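Side-chain contacts in YfkN protein (PDB 3GVE), which is of unconfirmed function but belongs to the calcineurin-like phosphoesterase family and holds a manganese and a magnesium ion side by side: residues A[64-69]-A[116-121]; A[73-78]-A[88-93]; A[23-28]-A[326-331]; A[38-43]-A[93-98]. All coordinates share one frame; numbering follows the deposited sequence.

Interaction 1: A[64-69]-A[116-121]; sequences DLIQGN and DFLDGT. With MN (manganese (II) ion), chain C; MG (magnesium ion), chain D.
I66 and T121 meet tip to tip, I66 CG2 lying 4.1 Å from T121 CG2. The other branch of I66 reaches back toward F117 and L118, one turn earlier in helix 115-123. With chi1 at 71°, CG1 stands between the residue's own N and carbonyl carbon, and the extended end puts I66 CD1 4.3 Å from L118 CD1. The same methyl approaches the ring of F117 obliquely, 4.4 Å from F117 CE2. T121 turns its hydroxyl back on its own helix: T121 OG1 donates to F117 O over 3.0 Å, from 39° out of the carbonyl plane, while T121 N reaches that oxygen from the opposite face. This bond fixes the threonine rotation and leaves its methyl to the isoleucine. V76, K80 and I83 of helix 70-85 pack on F117, and I66, F117, L118 and T121 are all buried. The other sides are looser: D116 is exposed, D119 is partly exposed and salt-bridged to R142, and the loop at Q67 and G68 is also partly exposed. At the start of the loop, D64 OD2 binds manganese at 2.3 Å and magnesium at 2.4 Å, while D64 OD1 accepts from H109 N. D19, H21 and H251 join it on manganese, and N108, H216 and H249 on magnesium; one aspartate bridging two ions is the mark of the dinuclear metal site of calcineurin-like phosphoesterases.

Interaction 2: A[73-78]-A[88-93]; sequences EYAVKY and KTHPII
A75 presses its methyl obliquely against the imidazole of H90, A75 CB being 3.6 Å from H90 NE2 and equally far from CE1. Its small side chain lets the two backbones come close, A75 CA and H90 CA standing 6.9 Å apart. Beside the ring, the proline that follows gives the same methyl a second neighbour, with P91 CD 4.3 Å from A75 CB. The imidazole swings across to helix 70-85 because CG is anti to the backbone N (chi1 -168°). What fixes its rotation is a bond at the ND1 edge of the ring: I92 N donates to H90 ND1 over 3.1 Å, at an N-H...N angle of 151° and only 8° out of the ring plane. ND1 is thus an acceptor, which probably leaves a neutral ring protonated at NE2. I83 and T121 also pack on H90, while P91 continues the apolar surface to I328 and T331 of helix 322-340. The contact therefore joins two consecutive helices across the short turn that separates them. A side chain just before a helix that accepts from an amide of its first turn is an N-cap, here H90 at the start of helix 91-98, with P91 as the first helical residue.

Interaction 3: A[23-28]-A[326-331]; sequences NMMDYD and NTIQQT
I328 holds CG1 anti to its backbone N (chi1 -157°), which turns its two branches so that each meets a different selenomethionine: CG1 faces M24 and CG2 faces M25. In M24 and M25 alike, CG lies beside the backbone N and the chain bends again at chi2, -66° in both. The contact packs helix 322-340, the last of the chain, on the loop that follows strand 9-17 in this calcineurin-like phosphoesterase fold, the same loop region that supplies D19 and H21 to the metal site. M24 crosses I328 at about a right angle and touches it with the root of its chain: M24 CB is 3.9 Å from I328 CG1, and M24 CG is 4.0 Å from I328 CD1. Its selenium end then leads away into the interior, where V95 is another neighbour. I328 also rests on V95 and on L71; it and M24 are buried, whereas M25 is partly exposed. Close to I328 the helix is kinked, the amides of Q330 and T331 making no bond to the preceding turn. On the loop side, D26 is the centre of an inverse gamma turn and is salt-bridged to R320. M25 runs past I328 in the opposite direction, alongside rather than end-on, and brings M25 SE to 3.8 Å from I328 CG2.

Interaction 4: A[38-43]-A[93-98]; sequences FGLART and ISVMNA
L40 makes every direct contact here through one methyl group, CD2, and all of them are van der Waals contacts. L40 CD2 lies 3.6 Å from M96 SE and 3.9 Å from V95 CG1, so it is set against two successive residues of helix 91-98. L40 and V95 slide past each other in opposite directions, while L40 and M96 meet at a slant. L40 reaches outward because its CG is anti to the backbone N (chi1 -172°). The bond from CA to CB points across the gap in L40 and V95 but not in M96, whose chain, bent at chi2 and chi3, curls round to bring the selenium within touch. The helix backbones stay well apart, L40 CA and V95 CA being 9.1 Å from each other, and between these two segments the contact is made by side chains. In the calcineurin-like phosphoesterase fold this joins the opening turn of helix 40-53 to the short helix 91-98, with I328 of helix 322-340 also packing on V95. Backbone hydrogen bonds shape the opening turn that carries L40. G39 is the N-cap residue, and G39 O takes two donors, R42 N at 2.9 Å and T43 N at 3.1 Å. On the opposing helix, N97 N bonds to I93 O at 2.9 Å. Polar side chains reach elsewhere: R42 forms a salt bridge through NE with D26 OD2, and the amide of N97 bonds to G124 O through ND2 and to D126 N through OD1.

In the fold
Helix 91-98 ties the set together: interactions 2 and 4 share it at I93, with centres 14 Å apart, and interactions 1 and 3 pack against it. Interactions 1 and 2 lie 8 Å apart and meet where H90 touches T121 and F117; interactions 3 and 4 are equally close, the loop 23-28 hydrogen-bonding to the start of helix 40-53. Interaction 3 spans nearly the whole chain and encloses the other three; interaction 2 is nested within interactions 1 and 4, which cross each other. The first third of the chain and its last helix thus pack together around helix 91-98, next to the loop that brings D64 to both metals.

Interaction 1: A[64-69]-A[116-121]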
loop_
_atom_site.group_PDB
_atom_site.type_symbol
_atom_site.label_atom_id
_atom_site.label_comp_id
_atom_site.label_asym_id
_atom_site.label_seq_id
_atom_site.Cartn_x
_atom_site.Cartn_y
_atom_site.Cartn_z
ATOM N N ASP A 64 -14.106 1.816 -0.910
ATOM C CA ASP A 64 -12.793 1.136 -0.810
ATOM C C ASP A 64 -12.697 0.465 0.575
ATOM O O ASP A 64 -11.771 0.682 1.348
ATOM C CB ASP A 64 -11.611 2.088 -1.086
ATOM C CG ASP A 64 -11.225 2.132 -2.547
ATOM O OD1 ASP A 64 -12.010 1.625 -3.374
ATOM O OD2 ASP A 64 -10.150 2.704 -2.840
ATOM N N LEU A 65 -13.705 -0.352 0.853
ATOM C CA LEU A 65 -13.947 -0.963 2.159
ATOM C C LEU A 65 -13.613 -2.461 2.234
ATOM O O LEU A 65 -13.013 -2.905 3.191
ATOM C CB LEU A 65 -15.416 -0.748 2.539
ATOM C CG LEU A 65 -15.917 -1.523 3.760
ATOM C CD1 LEU A 65 -15.266 -0.998 5.014
ATOM C CD2 LEU A 65 -17.462 -1.422 3.856
ATOM N N ILE A 66 -14.025 -3.223 1.229
ATOM C CA ILE A 66 -14.013 -4.674 1.325
ATOM C C ILE A 66 -12.782 -5.357 0.744
ATOM O O ILE A 66 -12.661 -6.571 0.821
ATOM C CB ILE A 66 -15.283 -5.280 0.673
ATOM C CG1 ILE A 66 -15.235 -5.141 -0.859
ATOM C CG2 ILE A 66 -16.538 -4.659 1.275
ATOM C CD1 ILE A 66 -16.403 -5.813 -1.582
ATOM N N GLN A 67 -11.879 -4.581 0.165
ATOM C CA GLN A 67 -10.708 -5.117 -0.522
ATOM C C GLN A 67 -9.451 -4.389 -0.084
ATOM O O GLN A 67 -9.486 -3.213 0.209
ATOM C CB GLN A 67 -10.885 -4.931 -2.031
ATOM C CG GLN A 67 -9.819 -5.624 -2.881
ATOM C CD GLN A 67 -8.508 -4.846 -3.032
ATOM O OE1 GLN A 67 -7.475 -5.424 -3.355
ATOM N NE2 GLN A 67 -8.557 -3.564 -2.836
ATOM N N GLY A 68 -8.342 -5.106 -0.053
ATOM C CA GLY A 68 -7.045 -4.481 0.126
ATOM C C GLY A 68 -6.014 -5.272 0.906
ATOM O O GLY A 68 -4.828 -5.076 0.747
ATOM N N ASN A 69 -6.481 -6.161 1.770
ATOM C CA ASN A 69 -5.580 -6.972 2.596
ATOM C C ASN A 69 -5.995 -8.447 2.597
ATOM O O ASN A 69 -6.946 -8.798 1.948
ATOM C CB ASN A 69 -5.403 -6.373 4.003
ATOM C CG ASN A 69 -6.633 -6.521 4.897
ATOM O OD1 ASN A 69 -6.715 -5.914 5.962
ATOM N ND2 ASN A 69 -7.554 -7.342 4.493
ATOM N N ASP A 116 -20.897 -10.060 -9.240
ATOM C CA ASP A 116 -21.748 -10.945 -8.451
ATOM C C ASP A 116 -21.369 -10.908 -6.970
ATOM O O ASP A 116 -22.228 -10.820 -6.121
ATOM C CB ASP A 116 -21.715 -12.386 -8.971
ATOM C CG ASP A 116 -22.392 -12.550 -10.320
ATOM O OD1 ASP A 116 -23.170 -11.685 -10.739
ATOM O OD2 ASP A 116 -22.123 -13.577 -10.949
ATOM N N PHE A 117 -20.068 -10.956 -6.685
ATOM C CA PHE A 117 -19.599 -10.903 -5.312
ATOM C C PHE A 117 -19.986 -9.582 -4.667
ATOM O O PHE A 117 -20.390 -9.548 -3.531
ATOM C CB PHE A 117 -18.094 -11.130 -5.241
ATOM C CG PHE A 117 -17.564 -11.185 -3.839
ATOM C CD1 PHE A 117 -17.751 -12.312 -3.048
ATOM C CD2 PHE A 117 -16.888 -10.111 -3.303
ATOM C CE1 PHE A 117 -17.257 -12.365 -1.759
ATOM C CE2 PHE A 117 -16.391 -10.180 -2.026
ATOM C CZ PHE A 117 -16.578 -11.308 -1.255
ATOM N N LEU A 118 -19.908 -8.501 -5.424
ATOM C CA LEU A 118 -20.301 -7.207 -4.897
ATOM C C LEU A 118 -21.800 -7.168 -4.567
ATOM O O LEU A 118 -22.193 -6.664 -3.543
ATOM C CB LEU A 118 -19.927 -6.078 -5.874
ATOM C CG LEU A 118 -20.259 -4.655 -5.413
ATOM C CD1 LEU A 118 -19.680 -4.388 -4.024
ATOM C CD2 LEU A 118 -19.738 -3.632 -6.424
ATOM N N ASP A 119 -22.627 -7.689 -5.471
ATOM C CA ASP A 119 -24.063 -7.763 -5.218
ATOM C C ASP A 119 -24.316 -8.580 -3.948
ATOM O O ASP A 119 -25.116 -8.202 -3.129
ATOM C CB ASP A 119 -24.817 -8.394 -6.394
ATOM C CG ASP A 119 -25.006 -7.440 -7.572
ATOM O OD1 ASP A 119 -24.966 -6.212 -7.412
ATOM O OD2 ASP A 119 -25.212 -7.965 -8.671
ATOM N N GLY A 120 -23.621 -9.693 -3.799
ATOM C CA GLY A 120 -23.795 -10.539 -2.629
ATOM C C GLY A 120 -23.381 -9.830 -1.356
ATOM O O GLY A 120 -24.016 -9.946 -0.338
ATOM N N THR A 121 -22.294 -9.075 -1.439
ATOM C CA THR A 121 -21.776 -8.308 -0.297
ATOM C C THR A 121 -22.801 -7.287 0.184
ATOM O O THR A 121 -23.051 -7.166 1.360
ATOM C CB THR A 121 -20.446 -7.604 -0.664
ATOM O OG1 THR A 121 -19.441 -8.585 -0.878
ATOM C CG2 THR A 121 -19.979 -6.673 0.451
HETATM MN MN MN C . -8.351 3.514 -1.705
HETATM MG MG MG D . -10.405 4.448 -4.501
HETATM O O HOH W 1 -8.238 4.852 -3.452
HETATM O O HOH W 2 -6.946 2.440 -3.089
#

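Interaction 2: A[73-78]-A[88-93]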
loop_
_atom_site.group_PDB
_atom_site.type_symbol
_atom_site.label_atom_id
_atom_site.label_comp_id
_atom_site.label_asym_id
_atom_site.label_seq_id
_atom_site.Cartn_x
_atom_site.Cartn_y
_atom_site.Cartn_z
ATOM N N GLU A 73 -9.267 -10.892 1.067
ATOM C CA GLU A 73 -8.977 -12.072 0.237
ATOM C C GLU A 73 -9.609 -13.322 0.837
ATOM O O GLU A 73 -10.175 -14.131 0.144
ATOM C CB GLU A 73 -7.475 -12.331 0.173
ATOM C CG GLU A 73 -6.699 -11.407 -0.664
ATOM C CD GLU A 73 -5.188 -11.614 -0.468
ATOM O OE1 GLU A 73 -4.452 -10.681 -0.786
ATOM O OE2 GLU A 73 -4.745 -12.685 0.029
ATOM N N TYR A 74 -9.494 -13.460 2.147
ATOM C CA TYR A 74 -10.083 -14.598 2.826
ATOM C C TYR A 74 -11.591 -14.676 2.530
ATOM O O TYR A 74 -12.139 -15.729 2.258
ATOM C CB TYR A 74 -9.819 -14.533 4.346
ATOM C CG TYR A 74 -10.544 -15.648 5.063
ATOM C CD1 TYR A 74 -9.989 -16.912 5.140
ATOM C CD2 TYR A 74 -11.812 -15.457 5.588
ATOM C CE1 TYR A 74 -10.648 -17.936 5.744
ATOM C CE2 TYR A 74 -12.485 -16.492 6.196
ATOM C CZ TYR A 74 -11.895 -17.722 6.276
ATOM O OH TYR A 74 -12.556 -18.769 6.878
ATOM N N ALA A 75 -12.270 -13.535 2.571
ATOM C CA ALA A 75 -13.699 -13.528 2.368
ATOM C C ALA A 75 -14.114 -14.008 0.977
ATOM O O ALA A 75 -14.979 -14.849 0.824
ATOM C CB ALA A 75 -14.268 -12.181 2.669
ATOM N N VAL A 76 -13.448 -13.463 -0.028
ATOM C CA VAL A 76 -13.769 -13.851 -1.386
ATOM C C VAL A 76 -13.377 -15.310 -1.682
ATOM O O VAL A 76 -14.084 -15.993 -2.381
ATOM C CB VAL A 76 -13.228 -12.821 -2.421
ATOM C CG1 VAL A 76 -11.730 -12.922 -2.597
ATOM C CG2 VAL A 76 -13.940 -12.960 -3.743
ATOM N N LYS A 77 -12.271 -15.780 -1.123
ATOM C CA LYS A 77 -11.830 -17.144 -1.400
ATOM C C LYS A 77 -12.650 -18.181 -0.643
ATOM O O LYS A 77 -13.058 -19.167 -1.221
ATOM C CB LYS A 77 -10.341 -17.299 -1.094
ATOM C CG LYS A 77 -9.453 -16.554 -2.060
ATOM C CD LYS A 77 -7.994 -16.865 -1.795
ATOM C CE LYS A 77 -7.079 -16.104 -2.720
ATOM N NZ LYS A 77 -5.666 -16.568 -2.555
ATOM N N TYR A 78 -12.878 -17.959 0.641
ATOM C CA TYR A 78 -13.542 -18.953 1.487
ATOM C C TYR A 78 -15.060 -18.843 1.588
ATOM O O TYR A 78 -15.710 -19.804 1.938
ATOM C CB TYR A 78 -12.922 -18.968 2.888
ATOM C CG TYR A 78 -11.562 -19.628 2.923
ATOM C CD1 TYR A 78 -11.406 -20.938 3.379
ATOM C CD2 TYR A 78 -10.442 -18.955 2.475
ATOM C CE1 TYR A 78 -10.156 -21.527 3.396
ATOM C CE2 TYR A 78 -9.217 -19.541 2.481
ATOM C CZ TYR A 78 -9.079 -20.822 2.950
ATOM O OH TYR A 78 -7.842 -21.394 2.949
ATOM N N LYS A 88 -24.481 -16.058 3.828
ATOM C CA LYS A 88 -23.570 -15.567 4.844
ATOM C C LYS A 88 -23.400 -14.101 4.582
ATOM O O LYS A 88 -23.337 -13.686 3.450
ATOM C CB LYS A 88 -22.210 -16.231 4.715
ATOM C CG LYS A 88 -22.020 -17.445 5.588
ATOM C CD LYS A 88 -20.617 -18.008 5.421
ATOM C CE LYS A 88 -20.647 -19.506 5.150
ATOM N NZ LYS A 88 -20.110 -20.283 6.264
ATOM N N THR A 89 -23.340 -13.321 5.642
ATOM C CA THR A 89 -23.004 -11.907 5.524
ATOM C C THR A 89 -21.489 -11.745 5.356
ATOM O O THR A 89 -20.715 -12.382 6.035
ATOM C CB THR A 89 -23.428 -11.158 6.784
ATOM O OG1 THR A 89 -24.826 -11.353 6.990
ATOM C CG2 THR A 89 -23.148 -9.661 6.655
ATOM N N HIS A 90 -21.060 -10.880 4.453
ATOM C CA HIS A 90 -19.628 -10.601 4.335
ATOM C C HIS A 90 -19.142 -10.161 5.728
ATOM O O HIS A 90 -19.725 -9.284 6.320
ATOM C CB HIS A 90 -19.409 -9.483 3.314
ATOM C CG HIS A 90 -17.978 -9.306 2.907
ATOM N ND1 HIS A 90 -16.976 -9.045 3.815
ATOM C CD2 HIS A 90 -17.383 -9.371 1.696
ATOM C CE1 HIS A 90 -15.827 -8.946 3.179
ATOM N NE2 HIS A 90 -16.046 -9.133 1.892
ATOM N N PRO A 91 -18.066 -10.762 6.235
ATOM C CA PRO A 91 -17.583 -10.427 7.584
ATOM C C PRO A 91 -17.288 -8.935 7.789
ATOM O O PRO A 91 -17.505 -8.434 8.867
ATOM C CB PRO A 91 -16.309 -11.267 7.709
ATOM C CG PRO A 91 -16.594 -12.442 6.890
ATOM C CD PRO A 91 -17.331 -11.914 5.685
ATOM N N ILE A 92 -16.820 -8.239 6.760
ATOM C CA ILE A 92 -16.612 -6.799 6.889
ATOM C C ILE A 92 -17.957 -6.072 7.081
ATOM O O ILE A 92 -18.096 -5.194 7.921
ATOM C CB ILE A 92 -15.830 -6.241 5.696
ATOM C CG1 ILE A 92 -14.381 -6.735 5.777
ATOM C CG2 ILE A 92 -15.907 -4.715 5.670
ATOM C CD1 ILE A 92 -13.551 -6.399 4.558
ATOM N N ILE A 93 -18.943 -6.467 6.292
ATOM C CA ILE A 93 -20.293 -5.942 6.438
ATOM C C ILE A 93 -20.886 -6.251 7.825
ATOM O O ILE A 93 -21.562 -5.419 8.393
ATOM C CB ILE A 93 -21.215 -6.424 5.289
ATOM C CG1 ILE A 93 -20.682 -5.921 3.926
ATOM C CG2 ILE A 93 -22.679 -5.979 5.519
ATOM C CD1 ILE A 93 -20.597 -4.374 3.797
#

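Interaction 3: A[23-28]-A[326-331]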
loop_
_atom_site.group_PDB
_atom_site.type_symbol
_atom_site.label_atom_id
_atom_site.label_comp_id
_atom_site.label_asym_id
_atom_site.label_seq_id
_atom_site.Cartn_x
_atom_site.Cartn_y
_atom_site.Cartn_z
ATOM N N ASN A 23 -9.110 -3.281 6.570
ATOM C CA ASN A 23 -8.383 -3.212 7.841
ATOM C C ASN A 23 -9.345 -3.083 9.030
ATOM O O ASN A 23 -9.588 -2.000 9.535
ATOM C CB ASN A 23 -7.356 -2.065 7.818
ATOM C CG ASN A 23 -6.302 -2.245 6.733
ATOM O OD1 ASN A 23 -6.227 -1.484 5.782
ATOM N ND2 ASN A 23 -5.514 -3.259 6.867
HETATM N N MSE A 24 -9.870 -4.227 9.449
HETATM C CA MSE A 24 -10.794 -4.332 10.582
HETATM C C MSE A 24 -10.027 -4.209 11.891
HETATM O O MSE A 24 -10.309 -3.359 12.705
HETATM C CB MSE A 24 -11.541 -5.666 10.534
HETATM C CG MSE A 24 -12.458 -5.784 9.300
HETATM SE SE MSE A 24 -13.941 -4.531 9.285
HETATM C CE MSE A 24 -13.187 -3.220 7.994
HETATM N N MSE A 25 -9.058 -5.093 12.064
HETATM C CA MSE A 25 -8.176 -5.054 13.218
HETATM C C MSE A 25 -7.029 -4.069 13.008
HETATM O O MSE A 25 -6.699 -3.715 11.889
HETATM C CB MSE A 25 -7.615 -6.443 13.492
HETATM C CG MSE A 25 -8.667 -7.457 13.894
HETATM SE SE MSE A 25 -9.499 -7.059 15.631
HETATM C CE MSE A 25 -8.144 -7.927 16.746
ATOM N N ASP A 26 -6.409 -3.657 14.105
ATOM C CA ASP A 26 -5.194 -2.854 14.024
ATOM C C ASP A 26 -4.019 -3.833 13.857
ATOM O O ASP A 26 -3.239 -4.076 14.780
ATOM C CB ASP A 26 -5.047 -1.911 15.237
ATOM C CG ASP A 26 -5.137 -2.617 16.592
ATOM O OD1 ASP A 26 -5.681 -3.723 16.679
ATOM O OD2 ASP A 26 -4.690 -2.006 17.573
ATOM N N TYR A 27 -3.930 -4.402 12.663
ATOM C CA TYR A 27 -3.081 -5.562 12.387
ATOM C C TYR A 27 -2.524 -5.552 10.967
ATOM O O TYR A 27 -3.245 -5.329 10.006
ATOM C CB TYR A 27 -3.880 -6.851 12.621
ATOM C CG TYR A 27 -3.002 -8.055 12.899
ATOM C CD1 TYR A 27 -2.554 -8.328 14.187
ATOM C CD2 TYR A 27 -2.598 -8.895 11.875
ATOM C CE1 TYR A 27 -1.744 -9.412 14.439
ATOM C CE2 TYR A 27 -1.791 -9.995 12.131
ATOM C CZ TYR A 27 -1.376 -10.231 13.416
ATOM O OH TYR A 27 -0.553 -11.298 13.699
ATOM N N ASP A 28 -1.229 -5.816 10.861
ATOM C CA ASP A 28 -0.526 -5.952 9.597
ATOM C C ASP A 28 -0.377 -7.445 9.302
ATOM O O ASP A 28 0.415 -8.127 9.935
ATOM C CB ASP A 28 0.858 -5.270 9.715
ATOM C CG ASP A 28 1.737 -5.474 8.495
ATOM O OD1 ASP A 28 1.285 -6.012 7.501
ATOM O OD2 ASP A 28 2.906 -5.082 8.558
ATOM N N ASN A 326 -14.986 -8.260 18.758
ATOM C CA ASN A 326 -15.870 -9.395 18.971
ATOM C C ASN A 326 -16.514 -9.869 17.666
ATOM O O ASN A 326 -16.663 -11.044 17.420
ATOM C CB ASN A 326 -16.965 -9.054 19.993
ATOM C CG ASN A 326 -16.449 -9.005 21.425
ATOM O OD1 ASN A 326 -15.334 -9.402 21.700
ATOM N ND2 ASN A 326 -17.263 -8.498 22.324
ATOM N N THR A 327 -16.892 -8.920 16.827
ATOM C CA THR A 327 -17.583 -9.242 15.599
ATOM C C THR A 327 -16.667 -9.921 14.582
ATOM O O THR A 327 -17.037 -10.887 13.971
ATOM C CB THR A 327 -18.229 -7.976 15.003
ATOM O OG1 THR A 327 -19.102 -7.408 15.980
ATOM C CG2 THR A 327 -19.051 -8.315 13.780
ATOM N N ILE A 328 -15.457 -9.409 14.440
ATOM C CA ILE A 328 -14.538 -9.889 13.410
ATOM C C ILE A 328 -13.565 -10.988 13.857
ATOM O O ILE A 328 -12.912 -11.564 13.048
ATOM C CB ILE A 328 -13.716 -8.700 12.824
ATOM C CG1 ILE A 328 -13.191 -9.035 11.425
ATOM C CG2 ILE A 328 -12.581 -8.309 13.781
ATOM C CD1 ILE A 328 -14.291 -9.198 10.373
ATOM N N GLN A 329 -13.481 -11.255 15.153
ATOM C CA GLN A 329 -12.451 -12.144 15.699
ATOM C C GLN A 329 -12.283 -13.473 14.963
ATOM O O GLN A 329 -11.181 -13.835 14.603
ATOM C CB GLN A 329 -12.711 -12.424 17.180
ATOM C CG GLN A 329 -11.695 -13.346 17.784
ATOM C CD GLN A 329 -11.653 -13.196 19.266
ATOM O OE1 GLN A 329 -11.246 -12.186 19.778
ATOM N NE2 GLN A 329 -12.107 -14.214 19.966
ATOM N N GLN A 330 -13.378 -14.191 14.753
ATOM C CA GLN A 330 -13.285 -15.512 14.115
ATOM C C GLN A 330 -12.724 -15.386 12.700
ATOM O O GLN A 330 -11.883 -16.141 12.295
ATOM C CB GLN A 330 -14.628 -16.245 14.092
ATOM C CG GLN A 330 -14.486 -17.726 13.700
ATOM C CD GLN A 330 -13.427 -18.441 14.542
ATOM O OE1 GLN A 330 -13.550 -18.517 15.754
ATOM N NE2 GLN A 330 -12.363 -18.920 13.898
ATOM N N THR A 331 -13.218 -14.404 11.963
ATOM C CA THR A 331 -12.727 -14.162 10.607
ATOM C C THR A 331 -11.246 -13.782 10.609
ATOM O O THR A 331 -10.482 -14.225 9.789
ATOM C CB THR A 331 -13.526 -13.034 9.927
ATOM O OG1 THR A 331 -14.905 -13.395 9.876
ATOM C CG2 THR A 331 -13.014 -12.789 8.506
#

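Interaction 4: A[38-43]-A[93-98]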
loop_
_atom_site.group_PDB
_atom_site.type_symbol
_atom_site.label_atom_id
_atom_site.label_comp_id
_atom_site.label_asym_id
_atom_site.label_seq_id
_atom_site.Cartn_x
_atom_site.Cartn_y
_atom_site.Cartn_z
ATOM N N PHE A 38 -3.368 2.051 12.550
ATOM C CA PHE A 38 -4.571 2.034 11.716
ATOM C C PHE A 38 -5.569 0.981 12.167
ATOM O O PHE A 38 -5.308 0.251 13.104
ATOM C CB PHE A 38 -4.195 1.825 10.236
ATOM C CG PHE A 38 -3.520 0.493 9.926
ATOM C CD1 PHE A 38 -4.262 -0.652 9.792
ATOM C CD2 PHE A 38 -2.155 0.411 9.727
ATOM C CE1 PHE A 38 -3.677 -1.858 9.487
ATOM C CE2 PHE A 38 -1.570 -0.791 9.426
ATOM C CZ PHE A 38 -2.332 -1.933 9.319
ATOM N N GLY A 39 -6.706 0.909 11.484
ATOM C CA GLY A 39 -7.687 -0.137 11.707
ATOM C C GLY A 39 -9.001 0.345 12.283
ATOM O O GLY A 39 -9.006 1.166 13.170
ATOM N N LEU A 40 -10.101 -0.171 11.747
ATOM C CA LEU A 40 -11.437 0.213 12.183
ATOM C C LEU A 40 -11.664 -0.053 13.674
ATOM O O LEU A 40 -12.397 0.657 14.302
ATOM C CB LEU A 40 -12.490 -0.483 11.319
ATOM C CG LEU A 40 -13.953 -0.051 11.513
ATOM C CD1 LEU A 40 -14.129 1.464 11.425
ATOM C CD2 LEU A 40 -14.826 -0.784 10.504
ATOM N N ALA A 41 -10.998 -1.061 14.225
ATOM C CA ALA A 41 -11.086 -1.311 15.657
ATOM C C ALA A 41 -10.657 -0.087 16.481
ATOM O O ALA A 41 -11.177 0.125 17.554
ATOM C CB ALA A 41 -10.269 -2.538 16.044
ATOM N N ARG A 42 -9.726 0.712 15.964
ATOM C CA ARG A 42 -9.337 1.965 16.608
ATOM C C ARG A 42 -10.242 3.127 16.210
ATOM O O ARG A 42 -10.650 3.881 17.043
ATOM C CB ARG A 42 -7.857 2.284 16.340
ATOM C CG ARG A 42 -6.949 1.379 17.165
ATOM C CD ARG A 42 -5.472 1.537 16.853
ATOM N NE ARG A 42 -4.677 0.749 17.805
ATOM C CZ ARG A 42 -4.181 1.221 18.938
ATOM N NH1 ARG A 42 -4.331 2.490 19.286
ATOM N NH2 ARG A 42 -3.492 0.410 19.720
ATOM N N THR A 43 -10.578 3.236 14.932
ATOM C CA THR A 43 -11.444 4.335 14.491
ATOM C C THR A 43 -12.790 4.318 15.212
ATOM O O THR A 43 -13.349 5.360 15.494
ATOM C CB THR A 43 -11.701 4.279 12.964
ATOM O OG1 THR A 43 -10.590 3.673 12.310
ATOM C CG2 THR A 43 -11.960 5.682 12.389
ATOM N N ILE A 93 -18.943 -6.467 6.292
ATOM C CA ILE A 93 -20.293 -5.942 6.438
ATOM C C ILE A 93 -20.886 -6.251 7.825
ATOM O O ILE A 93 -21.562 -5.419 8.393
ATOM C CB ILE A 93 -21.215 -6.424 5.289
ATOM C CG1 ILE A 93 -20.682 -5.921 3.926
ATOM C CG2 ILE A 93 -22.679 -5.979 5.519
ATOM C CD1 ILE A 93 -20.597 -4.374 3.797
ATOM N N SER A 94 -20.610 -7.432 8.375
ATOM C CA SER A 94 -21.035 -7.709 9.785
ATOM C C SER A 94 -20.498 -6.705 10.757
ATOM O O SER A 94 -21.212 -6.324 11.688
ATOM C CB SER A 94 -20.619 -9.094 10.222
ATOM O OG SER A 94 -21.120 -10.092 9.350
ATOM N N VAL A 95 -19.253 -6.272 10.569
ATOM C CA VAL A 95 -18.699 -5.224 11.448
ATOM C C VAL A 95 -19.455 -3.897 11.299
ATOM O O VAL A 95 -19.808 -3.221 12.250
ATOM C CB VAL A 95 -17.181 -4.996 11.184
ATOM C CG1 VAL A 95 -16.654 -3.848 11.965
ATOM C CG2 VAL A 95 -16.395 -6.288 11.574
HETATM N N MSE A 96 -19.711 -3.520 10.049
HETATM C CA MSE A 96 -20.434 -2.275 9.738
HETATM C C MSE A 96 -21.867 -2.281 10.317
HETATM O O MSE A 96 -22.363 -1.291 10.790
HETATM C CB MSE A 96 -20.488 -2.012 8.217
HETATM C CG MSE A 96 -19.144 -2.138 7.477
HETATM SE SE MSE A 96 -17.626 -1.185 8.258
HETATM C CE MSE A 96 -17.859 0.554 7.370
ATOM N N ASN A 97 -22.487 -3.454 10.305
ATOM C CA ASN A 97 -23.820 -3.684 10.823
ATOM C C ASN A 97 -23.764 -3.498 12.353
ATOM O O ASN A 97 -24.594 -2.854 12.969
ATOM C CB ASN A 97 -24.341 -5.079 10.481
ATOM C CG ASN A 97 -24.830 -5.186 9.020
ATOM O OD1 ASN A 97 -25.010 -4.179 8.327
ATOM N ND2 ASN A 97 -25.071 -6.399 8.599
ATOM N N ALA A 98 -22.732 -4.082 12.954
ATOM C CA ALA A 98 -22.560 -4.027 14.407
ATOM C C ALA A 98 -22.308 -2.602 14.893
ATOM O O ALA A 98 -22.724 -2.241 15.968
ATOM C CB ALA A 98 -21.446 -4.963 14.859
#